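Local structure of cytochrome P450 monooxygenase (Rhodococcus sp. ECU0066, 6KBH) at residues His133-Arg137 with Gly389-Met394. The protein probably catalyses oxygen insertion into organic substrates at a heme, with FMN and a [2Fe-2S] cluster on the same chain to deliver electrons. Numbering follows the deposited sequence.
Sequences HMPRR and GSHQCM. With HEM (protoporphyrin IX containing Fe), chain C.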
# COMPACT_ATOMS: atom_id res chain seq x y z
N HIS A 133 -23.55 -9.48 4.87
CA HIS A 133 -22.09 -9.43 4.91
C HIS A 133 -21.57 -8.03 5.21
O HIS A 133 -20.70 -7.85 6.07
CB HIS A 133 -21.52 -9.95 3.59
CG HIS A 133 -20.13 -9.47 3.30
ND1 HIS A 133 -19.85 -8.50 2.35
CD2 HIS A 133 -18.93 -9.82 3.84
CE1 HIS A 133 -18.55 -8.28 2.32
NE2 HIS A 133 -17.97 -9.06 3.21
N MET A 134 -22.09 -7.02 4.51
CA MET A 134 -21.51 -5.68 4.62
C MET A 134 -21.63 -5.09 6.02
O MET A 134 -20.62 -4.59 6.55
CB MET A 134 -22.11 -4.74 3.57
CG MET A 134 -21.48 -4.85 2.19
SD MET A 134 -19.67 -4.93 2.21
CE MET A 134 -19.24 -3.37 2.96
N PRO A 135 -22.80 -5.10 6.68
CA PRO A 135 -22.85 -4.57 8.05
C PRO A 135 -21.88 -5.26 9.00
O PRO A 135 -21.27 -4.60 9.85
CB PRO A 135 -24.31 -4.80 8.46
CG PRO A 135 -25.06 -4.80 7.18
CD PRO A 135 -24.15 -5.46 6.20
N ARG A 136 -21.72 -6.58 8.87
CA ARG A 136 -20.79 -7.29 9.73
C ARG A 136 -19.34 -6.93 9.39
O ARG A 136 -18.49 -6.86 10.29
CB ARG A 136 -21.01 -8.79 9.61
CG ARG A 136 -22.40 -9.27 10.00
CD ARG A 136 -22.35 -10.76 10.21
NE ARG A 136 -23.64 -11.44 10.13
CZ ARG A 136 -24.32 -11.89 11.18
NH1 ARG A 136 -23.84 -11.71 12.40
NH2 ARG A 136 -25.48 -12.51 11.01
N ARG A 137 -19.05 -6.72 8.11
CA ARG A 137 -17.70 -6.31 7.71
C ARG A 137 -17.39 -4.91 8.21
O ARG A 137 -16.34 -4.67 8.81
CB ARG A 137 -17.56 -6.39 6.19
CG ARG A 137 -16.21 -5.92 5.66
CD ARG A 137 -16.21 -5.85 4.14
NE ARG A 137 -14.97 -5.28 3.60
CZ ARG A 137 -13.92 -5.99 3.23
NH1 ARG A 137 -13.93 -7.31 3.33
NH2 ARG A 137 -12.84 -5.38 2.74
N GLY A 389 -12.72 -5.66 -3.89
CA GLY A 389 -14.09 -5.23 -3.71
C GLY A 389 -14.70 -5.58 -2.37
O GLY A 389 -14.04 -5.48 -1.33
N SER A 390 -15.97 -5.99 -2.39
CA SER A 390 -16.77 -6.17 -1.18
C SER A 390 -16.05 -7.00 -0.12
O SER A 390 -16.07 -6.66 1.06
CB SER A 390 -18.11 -6.82 -1.53
OG SER A 390 -18.82 -6.05 -2.48
N HIS A 391 -15.43 -8.11 -0.52
CA HIS A 391 -14.91 -9.09 0.42
C HIS A 391 -13.39 -9.06 0.53
O HIS A 391 -12.81 -10.00 1.10
CB HIS A 391 -15.36 -10.50 0.03
CG HIS A 391 -16.84 -10.72 0.12
ND1 HIS A 391 -17.43 -11.33 1.20
CD2 HIS A 391 -17.83 -10.42 -0.74
CE1 HIS A 391 -18.74 -11.39 1.00
NE2 HIS A 391 -19.01 -10.85 -0.17
N GLN A 392 -12.73 -8.03 0.00
CA GLN A 392 -11.27 -7.98 0.02
C GLN A 392 -10.74 -8.25 1.42
O GLN A 392 -11.29 -7.76 2.42
CB GLN A 392 -10.77 -6.62 -0.47
CG GLN A 392 -9.29 -6.63 -0.84
CD GLN A 392 -8.70 -5.24 -1.00
OE1 GLN A 392 -9.11 -4.30 -0.32
NE2 GLN A 392 -7.74 -5.11 -1.90
N CYS A 393 -9.67 -9.05 1.48
CA CYS A 393 -9.07 -9.52 2.72
C CYS A 393 -8.94 -8.40 3.74
O CYS A 393 -8.28 -7.39 3.50
CB CYS A 393 -7.69 -10.11 2.42
SG CYS A 393 -6.83 -10.81 3.84
N MET A 394 -9.59 -8.59 4.89
CA MET A 394 -9.54 -7.56 5.93
C MET A 394 -8.18 -7.53 6.62
O MET A 394 -7.73 -6.47 7.04
CB MET A 394 -10.66 -7.79 6.95
CG MET A 394 -12.06 -7.64 6.35
SD MET A 394 -13.38 -8.24 7.42
CE MET A 394 -13.56 -6.87 8.56
CHA HEM C . -10.99 -12.74 2.60
CHB HEM C . -6.42 -13.71 0.69
CHC HEM C . -4.23 -13.04 5.46
CHD HEM C . -8.78 -12.08 7.31
C1A HEM C . -9.76 -13.05 1.86
C2A HEM C . -10.03 -13.31 0.44
C3A HEM C . -8.76 -13.57 -0.09
C4A HEM C . -7.84 -13.46 1.07
CMA HEM C . -8.43 -13.91 -1.51
CAA HEM C . -11.33 -13.28 -0.30
CBA HEM C . -11.53 -12.07 -1.16
CGA HEM C . -12.87 -11.81 -1.77
O1A HEM C . -13.56 -12.86 -1.72
O2A HEM C . -12.93 -10.62 -2.16
C1B HEM C . -5.39 -13.64 1.77
C2B HEM C . -3.89 -13.86 1.57
C3B HEM C . -3.21 -13.65 3.07
C4B HEM C . -4.37 -13.32 3.99
CMB HEM C . -3.19 -14.21 0.30
CAB HEM C . -1.77 -13.76 3.45
CBB HEM C . -0.77 -12.99 2.66
C1C HEM C . -5.51 -12.73 6.16
C2C HEM C . -5.24 -12.48 7.56
C3C HEM C . -6.48 -12.22 8.09
C4C HEM C . -7.38 -12.33 6.95
CMC HEM C . -3.93 -12.50 8.26
CAC HEM C . -6.79 -11.87 9.52
CBC HEM C . -7.47 -12.85 10.41
C1D HEM C . -9.60 -12.22 6.10
C2D HEM C . -11.05 -11.97 6.37
C3D HEM C . -11.76 -12.18 4.90
C4D HEM C . -10.60 -12.51 4.00
CMD HEM C . -11.68 -11.63 7.68
CAD HEM C . -13.20 -12.05 4.56
CBD HEM C . -13.70 -10.65 4.41
CGD HEM C . -14.98 -10.47 3.67
O1D HEM C . -15.20 -11.51 3.01
O2D HEM C . -15.47 -9.33 3.91
NA HEM C . -8.43 -13.14 2.28
NB HEM C . -5.67 -13.25 3.20
NC HEM C . -6.82 -12.64 5.77
ND HEM C . -9.19 -12.52 4.66
FE HEM C . -7.42 -13.04 3.95
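The cysteine-ligand loop of the cytochrome P450 fold, residues 389-394, meets the start of the C-helix, helix 133-139, at one heme propionate. Arg137 reaches the loop with CG anti to its own N (chi1 177°) and the chain extended to NE. Its NH1 and NH2 both grip Gln392 O, end-on, at 2.8 and 2.9 Å. That oxygen lies in the guanidinium plane. Next to Gln392 in the loop, Cys393 SG ligates the heme iron at 2.3 Å. Arg137 NH1 also donates to heme O2D at 2.6 Å, on its side toward NE, and thereby joins the ligand loop to the propionate. Met394 CG covers one guanidinium face, and Ser390 O lies over the opposite one. With an alanine in place of Arg137, Gln392 O would probably lose both of these donors and the propionate a positively charged partner. His133 NE2 gives heme O2D a second, nearly straight bond (170°). His391 ND1 donates to the other propionate oxygen, heme O1D, at 2.9 Å. The two imidazoles stack face to face, centroids 3.5 Å apart and planes 18° from parallel. His133 ND1 is hydrogen-bonded to Glu130, so both ring nitrogens have partners and the rotation of the ring is held. His391 ND1 is also bonded to Leu125 O, and Arg334 bonds the heme as well. Within the stack, His391 CE1 sits over the centre of the His133 ring, 3.3 Å from His133 CD2.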